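Local coordinates for protein Bse634I restriction endonuclease (Geobacillus stearothermophilus, PDB 1KNV) that is a restriction endonuclease that cleaves double-stranded DNA at specific sites, probably with the help of bound metal ions, at residues Asn28-Leu33 with Asn165-Glu170; Lys49-Val54 with Asn73-Trp78; Arg113-Asn118 with Lys180-Lys185. One frame throughout, in Å; residues are numbered along the deposited sequence. Where two conformers were deposited one is given.

Contact 1: residues Asn28-Leu33 with Asn165-Glu170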
loop_
_atom_site.group_PDB
_atom_site.type_symbol
_atom_site.label_atom_id
_atom_site.label_comp_id
_atom_site.label_asym_id
_atom_site.label_seq_id
_atom_site.Cartn_x
_atom_site.Cartn_y
_atom_site.Cartn_z
ATOM N N ASN B 28 30.642 14.105 -39.390
ATOM C CA ASN B 28 31.516 13.998 -40.553
ATOM C C ASN B 28 32.835 13.377 -40.112
ATOM O O ASN B 28 33.484 12.666 -40.878
ATOM C CB ASN B 28 31.769 15.366 -41.191
ATOM C CG ASN B 28 30.494 16.016 -41.699
ATOM O OD1 ASN B 28 29.585 15.341 -42.194
ATOM N ND2 ASN B 28 30.429 17.338 -41.594
ATOM N N ALA B 29 33.222 13.642 -38.871
ATOM C CA ALA B 29 34.455 13.088 -38.338
ATOM C C ALA B 29 34.313 11.574 -38.298
ATOM O O ALA B 29 35.233 10.848 -38.682
ATOM C CB ALA B 29 34.716 13.623 -36.934
ATOM N N LEU B 30 33.151 11.107 -37.843
ATOM C CA LEU B 30 32.878 9.673 -37.737
ATOM C C LEU B 30 32.909 8.970 -39.083
ATOM O O LEU B 30 33.563 7.940 -39.242
ATOM C CB LEU B 30 31.517 9.437 -37.083
ATOM C CG LEU B 30 31.449 9.655 -35.575
ATOM C CD1 LEU B 30 30.016 9.600 -35.127
ATOM C CD2 LEU B 30 32.261 8.600 -34.866
ATOM N N ILE B 31 32.189 9.527 -40.044
ATOM C CA ILE B 31 32.123 8.949 -41.376
ATOM C C ILE B 31 33.501 8.902 -42.029
ATOM O O ILE B 31 33.907 7.874 -42.573
ATOM C CB ILE B 31 31.161 9.754 -42.260
ATOM C CG1 ILE B 31 29.786 9.803 -41.597
ATOM C CG2 ILE B 31 31.063 9.120 -43.634
ATOM C CD1 ILE B 31 28.793 10.615 -42.354
ATOM N N GLU B 32 34.213 10.024 -41.960
ATOM C CA GLU B 32 35.546 10.140 -42.531
ATOM C C GLU B 32 36.509 9.120 -41.947
ATOM O O GLU B 32 37.401 8.647 -42.646
ATOM C CB GLU B 32 36.099 11.562 -42.314
ATOM C CG GLU B 32 35.636 12.568 -43.370
ATOM C CD GLU B 32 35.987 13.998 -42.996
ATOM O OE1 GLU B 32 37.022 14.191 -42.320
ATOM O OE2 GLU B 32 35.232 14.916 -43.385
ATOM N N LEU B 33 36.336 8.776 -40.678
ATOM C CA LEU B 33 37.249 7.823 -40.061
ATOM C C LEU B 33 36.685 6.404 -39.992
ATOM O O LEU B 33 37.380 5.481 -39.574
ATOM C CB LEU B 33 37.646 8.279 -38.667
ATOM C CG LEU B 33 38.425 9.570 -38.542
ATOM C CD1 LEU B 33 38.779 9.830 -37.088
ATOM C CD2 LEU B 33 39.654 9.424 -39.385
ATOM N N ASN B 165 28.124 -1.898 -40.808
ATOM C CA ASN B 165 29.525 -2.250 -40.990
ATOM C C ASN B 165 30.439 -1.063 -41.177
ATOM O O ASN B 165 31.659 -1.207 -41.172
ATOM C CB ASN B 165 29.652 -3.166 -42.190
ATOM C CG ASN B 165 28.889 -4.441 -42.005
ATOM O OD1 ASN B 165 28.485 -5.085 -42.973
ATOM N ND2 ASN B 165 28.689 -4.827 -40.748
ATOM N N LYS B 166 29.844 0.107 -41.363
ATOM C CA LYS B 166 30.601 1.331 -41.548
ATOM C C LYS B 166 29.657 2.485 -41.304
ATOM O O LYS B 166 28.457 2.371 -41.549
ATOM C CB LYS B 166 31.194 1.375 -42.960
ATOM C CG LYS B 166 30.219 0.991 -44.065
ATOM C CD LYS B 166 29.391 2.179 -44.537
ATOM C CE LYS B 166 30.238 3.172 -45.342
ATOM N NZ LYS B 166 30.699 2.615 -46.648
ATOM N N LEU B 167 30.197 3.595 -40.815
ATOM C CA LEU B 167 29.382 4.761 -40.506
ATOM C C LEU B 167 29.106 5.671 -41.691
ATOM O O LEU B 167 30.006 6.005 -42.467
ATOM C CB LEU B 167 30.039 5.562 -39.383
ATOM C CG LEU B 167 30.343 4.768 -38.113
ATOM C CD1 LEU B 167 30.866 5.711 -37.050
ATOM C CD2 LEU B 167 29.085 4.043 -37.632
ATOM N N THR B 168 27.844 6.071 -41.812
ATOM C CA THR B 168 27.379 6.955 -42.874
ATOM C C THR B 168 26.346 7.926 -42.267
ATOM O O THR B 168 25.782 7.629 -41.215
ATOM C CB THR B 168 26.709 6.146 -44.029
ATOM O OG1 THR B 168 25.434 5.637 -43.606
ATOM C CG2 THR B 168 27.586 4.967 -44.429
ATOM N N HIS B 169 26.136 9.026 -42.895
ATOM C CA HIS B 169 25.157 10.018 -42.388
ATOM C C HIS B 169 23.805 9.350 -42.214
ATOM O O HIS B 169 23.047 9.697 -41.310
ATOM C CB HIS B 169 25.017 11.200 -43.353
ATOM C CG HIS B 169 26.051 12.267 -43.166
ATOM N ND1 HIS B 169 26.662 12.906 -44.223
ATOM C CD2 HIS B 169 26.574 12.813 -42.042
ATOM C CE1 HIS B 169 27.524 13.796 -43.759
ATOM N NE2 HIS B 169 27.489 13.757 -42.440
ATOM N N GLU B 170 23.512 8.387 -43.065
ATOM C CA GLU B 170 22.247 7.683 -43.003
ATOM C C GLU B 170 22.084 6.664 -41.865
ATOM O O GLU B 170 21.100 6.729 -41.125
ATOM C CB GLU B 170 21.960 7.011 -44.342
ATOM C CG GLU B 170 20.529 6.516 -44.484
ATOM C CD GLU B 170 20.285 5.816 -45.816
ATOM O OE1 GLU B 170 21.094 6.015 -46.752
ATOM O OE2 GLU B 170 19.282 5.076 -45.938
#
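The imidazole of His-169 meets Ile-31 over one face and Asn-28 at its edge. The terminal CD1 of Ile-31 is modelled above the centre of the ring, but the CH-pi contact this suggests is doubtful: the carbons sit closer than carbons can, and the ring has a second deposited position. Ile-31 gets there by an extended side chain: CG1 is anti to the carbonyl carbon (chi1 -57°) and CD1 continues straight outward. At the edge, in the conformer given, NE2 of His-169 makes a weak hydrogen bond to OD1 of Asn-28, 2.6 Å long but bent, with the amide turned 77° from the ring plane. The other end of that amide, ND2, is bonded to the carbonyl of Asn-9.

Away from the ring, CG2 of Ile-31 lies against the backbone carbonyl O of Leu-167 (3.5 Å), and the apolar pair is CB of Leu-30 with CD1 of Leu-167, 3.8 Å, where Ile-172 and Ile-85 also crowd round Leu-167. Thr-168 N-caps the helix that starts at His-169, while its own N is bonded by the side chain of Asn-171, as in a capping box. Helix 26-33 thus packs against the start of helix 169-176 through a buried Leu-30/Leu-167 pair, Ile-31 laid over the backbone of residues 167-168, and one bent polar bond on the more exposed side, so its cohesion probably comes mostly from burial of hydrocarbon.

Contact 2: residues Lys49-Val54 with Asn73-Trp78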
loop_
_atom_site.group_PDB
_atom_site.type_symbol
_atom_site.label_atom_id
_atom_site.label_comp_id
_atom_site.label_asym_id
_atom_site.label_seq_id
_atom_site.Cartn_x
_atom_site.Cartn_y
_atom_site.Cartn_z
ATOM N N LYS B 49 41.359 9.343 -30.771
ATOM C CA LYS B 49 41.706 9.346 -32.190
ATOM C C LYS B 49 40.875 10.360 -32.949
ATOM O O LYS B 49 41.406 11.164 -33.713
ATOM C CB LYS B 49 41.479 7.959 -32.774
ATOM C CG LYS B 49 41.223 7.932 -34.265
ATOM C CD LYS B 49 40.836 6.526 -34.686
ATOM C CE LYS B 49 40.473 6.445 -36.154
ATOM N NZ LYS B 49 40.004 5.066 -36.496
ATOM N N LEU B 50 39.563 10.301 -32.745
ATOM C CA LEU B 50 38.651 11.225 -33.391
ATOM C C LEU B 50 39.036 12.649 -33.002
ATOM O O LEU B 50 39.097 13.537 -33.852
ATOM C CB LEU B 50 37.204 10.922 -32.969
ATOM C CG LEU B 50 36.523 9.742 -33.679
ATOM C CD1 LEU B 50 35.381 9.202 -32.853
ATOM C CD2 LEU B 50 36.017 10.200 -35.033
ATOM N N GLU B 51 39.313 12.863 -31.720
ATOM C CA GLU B 51 39.695 14.187 -31.245
ATOM C C GLU B 51 40.948 14.691 -31.954
ATOM O O GLU B 51 40.944 15.768 -32.564
ATOM C CB GLU B 51 39.936 14.170 -29.736
ATOM C CG GLU B 51 40.395 15.518 -29.203
ATOM C CD GLU B 51 40.187 15.671 -27.714
ATOM O OE1 GLU B 51 40.548 16.740 -27.182
ATOM O OE2 GLU B 51 39.659 14.731 -27.077
ATOM N N ASN B 52 42.017 13.908 -31.861
ATOM C CA ASN B 52 43.276 14.261 -32.491
ATOM C C ASN B 52 43.072 14.473 -33.980
ATOM O O ASN B 52 43.674 15.367 -34.576
ATOM C CB ASN B 52 44.307 13.169 -32.262
ATOM C CG ASN B 52 44.565 12.928 -30.800
ATOM O OD1 ASN B 52 44.551 13.864 -29.999
ATOM N ND2 ASN B 52 44.815 11.675 -30.439
ATOM N N TYR B 53 42.222 13.657 -34.588
ATOM C CA TYR B 53 41.962 13.814 -36.004
ATOM C C TYR B 53 41.438 15.210 -36.280
ATOM O O TYR B 53 41.925 15.902 -37.167
ATOM C CB TYR B 53 40.927 12.820 -36.482
ATOM C CG TYR B 53 40.526 13.062 -37.914
ATOM C CD1 TYR B 53 41.410 12.801 -38.962
ATOM C CD2 TYR B 53 39.254 13.524 -38.229
ATOM C CE1 TYR B 53 41.028 12.990 -40.288
ATOM C CE2 TYR B 53 38.861 13.716 -39.550
ATOM C CZ TYR B 53 39.749 13.443 -40.573
ATOM O OH TYR B 53 39.345 13.598 -41.878
ATOM N N VAL B 54 40.421 15.617 -35.530
ATOM C CA VAL B 54 39.853 16.946 -35.712
ATOM C C VAL B 54 40.922 17.996 -35.398
ATOM O O VAL B 54 40.981 19.048 -36.036
ATOM C CB VAL B 54 38.615 17.155 -34.801
ATOM C CG1 VAL B 54 38.150 18.606 -34.857
ATOM C CG2 VAL B 54 37.488 16.230 -35.249
ATOM N N ASN B 73 32.391 18.278 -25.499
ATOM C CA ASN B 73 31.027 18.086 -25.974
ATOM C C ASN B 73 30.993 17.155 -27.178
ATOM O O ASN B 73 30.125 16.295 -27.277
ATOM C CB ASN B 73 30.402 19.425 -26.364
ATOM C CG ASN B 73 30.070 20.287 -25.166
ATOM O OD1 ASN B 73 29.651 21.430 -25.320
ATOM N ND2 ASN B 73 30.251 19.744 -23.962
ATOM N N THR B 74 31.932 17.334 -28.100
ATOM C CA THR B 74 31.973 16.493 -29.283
ATOM C C THR B 74 32.235 15.031 -28.927
ATOM O O THR B 74 31.657 14.139 -29.534
ATOM C CB THR B 74 33.029 16.991 -30.274
ATOM O OG1 THR B 74 32.655 18.294 -30.745
ATOM C CG2 THR B 74 33.129 16.055 -31.452
ATOM N N ARG B 75 33.095 14.780 -27.945
ATOM C CA ARG B 75 33.368 13.404 -27.534
ATOM C C ARG B 75 32.085 12.741 -27.019
ATOM O O ARG B 75 31.881 11.532 -27.187
ATOM C CB ARG B 75 34.425 13.367 -26.431
ATOM C CG ARG B 75 35.827 13.697 -26.875
ATOM C CD ARG B 75 36.749 13.762 -25.669
ATOM N NE ARG B 75 37.023 12.462 -25.055
ATOM C CZ ARG B 75 38.022 11.663 -25.418
ATOM N NH1 ARG B 75 38.841 12.020 -26.398
ATOM N NH2 ARG B 75 38.232 10.522 -24.777
ATOM N N GLY B 76 31.228 13.537 -26.381
ATOM C CA GLY B 76 29.969 13.024 -25.866
ATOM C C GLY B 76 29.083 12.594 -27.020
ATOM O O GLY B 76 28.505 11.509 -26.997
ATOM N N THR B 77 28.979 13.442 -28.039
ATOM C CA THR B 77 28.177 13.123 -29.212
ATOM C C THR B 77 28.715 11.876 -29.898
ATOM O O THR B 77 27.947 11.058 -30.410
ATOM C CB THR B 77 28.190 14.265 -30.203
ATOM O OG1 THR B 77 27.586 15.414 -29.599
ATOM C CG2 THR B 77 27.429 13.883 -31.461
ATOM N N TRP B 78 30.039 11.732 -29.913
ATOM C CA TRP B 78 30.660 10.563 -30.519
ATOM C C TRP B 78 30.345 9.332 -29.672
ATOM O O TRP B 78 30.007 8.272 -30.201
ATOM C CB TRP B 78 32.184 10.733 -30.627
ATOM C CG TRP B 78 32.625 11.676 -31.710
ATOM C CD1 TRP B 78 32.002 11.905 -32.910
ATOM C CD2 TRP B 78 33.802 12.485 -31.711
ATOM N NE1 TRP B 78 32.721 12.806 -33.653
ATOM C CE2 TRP B 78 33.832 13.178 -32.941
ATOM C CE3 TRP B 78 34.838 12.694 -30.790
ATOM C CZ2 TRP B 78 34.857 14.063 -33.271
ATOM C CZ3 TRP B 78 35.856 13.574 -31.117
ATOM C CH2 TRP B 78 35.858 14.250 -32.349
#
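Leu-50 and Trp-78 run past each other in opposite directions, and this sliding fit carries the crossing of helices 43-60 and 68-93. The two short segments approach to 10.5 Å between axes, with their directions 131° apart. The indole is held as the filling of a sandwich: CB of Leu-50 lies over the six-membered ring, 3.5 Å from its centroid, as a CH-pi contact, while CG2 of Thr-74, one helical turn back, rests on the opposite face. CD1 of Leu-50 reaches further along the same face to CD2 of Trp-78, at 3.8 Å. In the plane of the ring, CG2 of Val-54 touches the edge at CH2, 3.9 Å away, and NE1 is satisfied by the carbonyl of Pro-26.

Beside this apolar layer, Glu-51 and Arg-75 cross at an angle. Glu-51 has CG anti to its own N (chi1 178°) and an extended chain, which carries the carboxylate over to the other helix. Its OE2 takes a hydrogen bond and salt bridge from NH1 of Arg-75 at 2.9 Å, nearly along the C-O axis but tilted from the guanidinium plane. The same NH1 is also paired with Asp-48, and OE1 of Glu-51 with Lys-55. Replacing Trp-78 with an alanine would probably leave a gap between Leu-50, Val-54 and Thr-74 and strip the Pro-26 carbonyl of its donor. The chemistry is that of a buried indole whose N-H is satisfied, next to a more exposed charge cluster in which two acids meet Arg-75 NH1 and would probably balance its charge.

Contact 3: residues Arg113-Asn118 with Lys180-Lys185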
loop_
_atom_site.group_PDB
_atom_site.type_symbol
_atom_site.label_atom_id
_atom_site.label_comp_id
_atom_site.label_asym_id
_atom_site.label_seq_id
_atom_site.Cartn_x
_atom_site.Cartn_y
_atom_site.Cartn_z
ATOM N N ARG B 113 8.724 9.111 -22.432
ATOM C CA ARG B 113 7.353 8.741 -22.094
ATOM C C ARG B 113 6.431 8.759 -23.309
ATOM O O ARG B 113 5.392 8.109 -23.320
ATOM C CB ARG B 113 6.822 9.671 -21.003
ATOM C CG ARG B 113 7.473 9.388 -19.661
ATOM C CD ARG B 113 7.251 10.498 -18.673
ATOM N NE ARG B 113 5.838 10.788 -18.470
ATOM C CZ ARG B 113 5.394 11.657 -17.570
ATOM N NH1 ARG B 113 6.262 12.308 -16.803
ATOM N NH2 ARG B 113 4.096 11.881 -17.438
ATOM N N LYS B 114 6.832 9.490 -24.344
ATOM C CA LYS B 114 6.047 9.577 -25.560
ATOM C C LYS B 114 6.065 8.278 -26.356
ATOM O O LYS B 114 5.355 8.156 -27.350
ATOM C CB LYS B 114 6.551 10.744 -26.410
ATOM C CG LYS B 114 6.259 12.096 -25.771
ATOM C CD LYS B 114 7.143 13.201 -26.307
ATOM C CE LYS B 114 6.852 13.486 -27.752
ATOM N NZ LYS B 114 7.763 14.540 -28.282
ATOM N N ILE B 115 6.869 7.303 -25.936
ATOM C CA ILE B 115 6.893 6.027 -26.651
ATOM C C ILE B 115 5.731 5.162 -26.173
ATOM O O ILE B 115 5.346 4.195 -26.825
ATOM C CB ILE B 115 8.224 5.238 -26.452
ATOM C CG1 ILE B 115 8.359 4.744 -25.011
ATOM C CG2 ILE B 115 9.411 6.123 -26.831
ATOM C CD1 ILE B 115 9.487 3.732 -24.839
ATOM N N PHE B 116 5.169 5.530 -25.029
ATOM C CA PHE B 116 4.048 4.804 -24.458
ATOM C C PHE B 116 2.772 4.975 -25.265
ATOM O O PHE B 116 2.566 6.012 -25.897
ATOM C CB PHE B 116 3.799 5.292 -23.036
ATOM C CG PHE B 116 4.790 4.781 -22.038
ATOM C CD1 PHE B 116 5.071 5.516 -20.885
ATOM C CD2 PHE B 116 5.405 3.546 -22.223
ATOM C CE1 PHE B 116 5.951 5.026 -19.919
ATOM C CE2 PHE B 116 6.280 3.042 -21.278
ATOM C CZ PHE B 116 6.557 3.786 -20.116
ATOM N N ASP B 117 1.914 3.956 -25.241
ATOM C CA ASP B 117 0.649 4.038 -25.950
ATOM C C ASP B 117 -0.258 5.044 -25.248
ATOM O O ASP B 117 0.024 5.511 -24.136
ATOM C CB ASP B 117 -0.022 2.653 -26.054
ATOM C CG ASP B 117 -0.193 1.948 -24.709
ATOM O OD1 ASP B 117 -0.356 0.710 -24.720
ATOM O OD2 ASP B 117 -0.189 2.593 -23.644
ATOM N N ASN B 118 -1.348 5.392 -25.903
ATOM C CA ASN B 118 -2.278 6.356 -25.349
ATOM C C ASN B 118 -2.838 5.998 -23.965
ATOM O O ASN B 118 -2.910 6.848 -23.077
ATOM C CB ASN B 118 -3.424 6.561 -26.341
ATOM C CG ASN B 118 -4.457 7.519 -25.830
ATOM O OD1 ASN B 118 -4.170 8.699 -25.583
ATOM N ND2 ASN B 118 -5.677 7.020 -25.653
ATOM N N LYS B 180 11.731 7.533 -32.605
ATOM C CA LYS B 180 10.639 8.104 -33.385
ATOM C C LYS B 180 9.749 7.034 -34.034
ATOM O O LYS B 180 8.556 7.251 -34.208
ATOM C CB LYS B 180 11.188 9.030 -34.473
ATOM C CG LYS B 180 11.882 10.285 -33.986
ATOM C CD LYS B 180 12.317 11.086 -35.199
ATOM C CE LYS B 180 13.042 12.367 -34.830
ATOM N NZ LYS B 180 13.449 13.106 -36.070
ATOM N N ASP B 181 10.326 5.889 -34.395
ATOM C CA ASP B 181 9.571 4.792 -35.017
ATOM C C ASP B 181 8.564 4.149 -34.060
ATOM O O ASP B 181 7.528 3.625 -34.491
ATOM C CB ASP B 181 10.513 3.682 -35.491
ATOM C CG ASP B 181 11.402 4.108 -36.634
ATOM O OD1 ASP B 181 11.502 5.327 -36.894
ATOM O OD2 ASP B 181 12.016 3.215 -37.264
ATOM N N ILE B 182 8.876 4.164 -32.767
ATOM C CA ILE B 182 7.994 3.540 -31.799
ATOM C C ILE B 182 7.172 4.500 -30.964
ATOM O O ILE B 182 6.506 4.070 -30.031
ATOM C CB ILE B 182 8.775 2.630 -30.838
ATOM C CG1 ILE B 182 9.729 3.466 -29.998
ATOM C CG2 ILE B 182 9.559 1.579 -31.620
ATOM C CD1 ILE B 182 10.419 2.662 -28.936
ATOM N N GLU B 183 7.205 5.790 -31.291
ATOM C CA GLU B 183 6.436 6.768 -30.533
ATOM C C GLU B 183 4.956 6.400 -30.478
ATOM O O GLU B 183 4.323 6.182 -31.513
ATOM C CB GLU B 183 6.602 8.169 -31.134
ATOM C CG GLU B 183 5.626 9.233 -30.580
ATOM C CD GLU B 183 6.015 10.664 -30.965
ATOM O OE1 GLU B 183 6.623 10.848 -32.046
ATOM O OE2 GLU B 183 5.701 11.603 -30.192
ATOM N N GLY B 184 4.431 6.315 -29.254
ATOM C CA GLY B 184 3.034 5.997 -29.016
ATOM C C GLY B 184 2.655 4.556 -29.248
ATOM O O GLY B 184 1.485 4.213 -29.187
ATOM N N LYS B 185 3.639 3.703 -29.480
ATOM C CA LYS B 185 3.382 2.292 -29.760
ATOM C C LYS B 185 3.751 1.286 -28.673
ATOM O O LYS B 185 3.387 0.117 -28.767
ATOM C CB LYS B 185 4.159 1.870 -31.009
ATOM C CG LYS B 185 3.828 2.582 -32.314
ATOM C CD LYS B 185 4.867 2.187 -33.367
ATOM C CE LYS B 185 4.406 2.498 -34.778
ATOM N NZ LYS B 185 4.004 3.921 -34.929
HETATM O O HOH W 1 -1.844 4.381 -28.669
#
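Two loops dock here mainly through their backbones: the one leading into helix 118-131 and the one between helix 169-176 and strand 191-198. Gly-184 N donates to Lys-114 O, 2.8 Å away. Two CA-H...O contacts extend the approach in opposite senses: Gly-184 CA points its hydrogen at Phe-116 O (3.2 Å), and Asp-117 CA does the same toward Gly-184 O (3.3 Å). A water accepts from Asn-118 N and gives a weak bond to Gly-184 O.

On the inner side, Ile-115 and Ile-182 lie alongside each other, CG2 to CG1 at 4.1 Å, and both rest on Ile-150 of the central sheet. On the outer side, Lys-114 and Glu-183 also run alongside; CE of the lysine comes to 3.3 Å from OE2, whereas NZ stays beyond salt-bridge range.

Asp-117 N-caps helix 118-131 and bonds Thr-120. In the other loop, Lys-185 N bonds back to Ile-182 O, and Gly-184 has a positive phi of 74°: residues 182-185 form a type II beta-turn, with glycine in the third position where that turn commonly has it.

Contacts 1 and 2 belong to one helical cluster. Their centres are 13 Å apart, and contact 2 is nested within the loop closed by contact 1. Helix 26-33 of contact 1 packs onto both helices of contact 2: Leu-30 CG lies 3.5 Å from Trp-78 CD1, Leu-33 reaches Leu-50, and Glu-32 probably bonds the Tyr-53 hydroxyl. Contact 3 stands apart, its centre about 28 Å from contact 1's and 32 Å from contact 2's, across the chain's centre from the latter. Calcium has been seen at Asp-146 and Leu-197 in this protein, though none is bound to this chain here; the Leu-197 side chain is about 12 Å from that of Trp-78, and contacts 1 and 3 lie away.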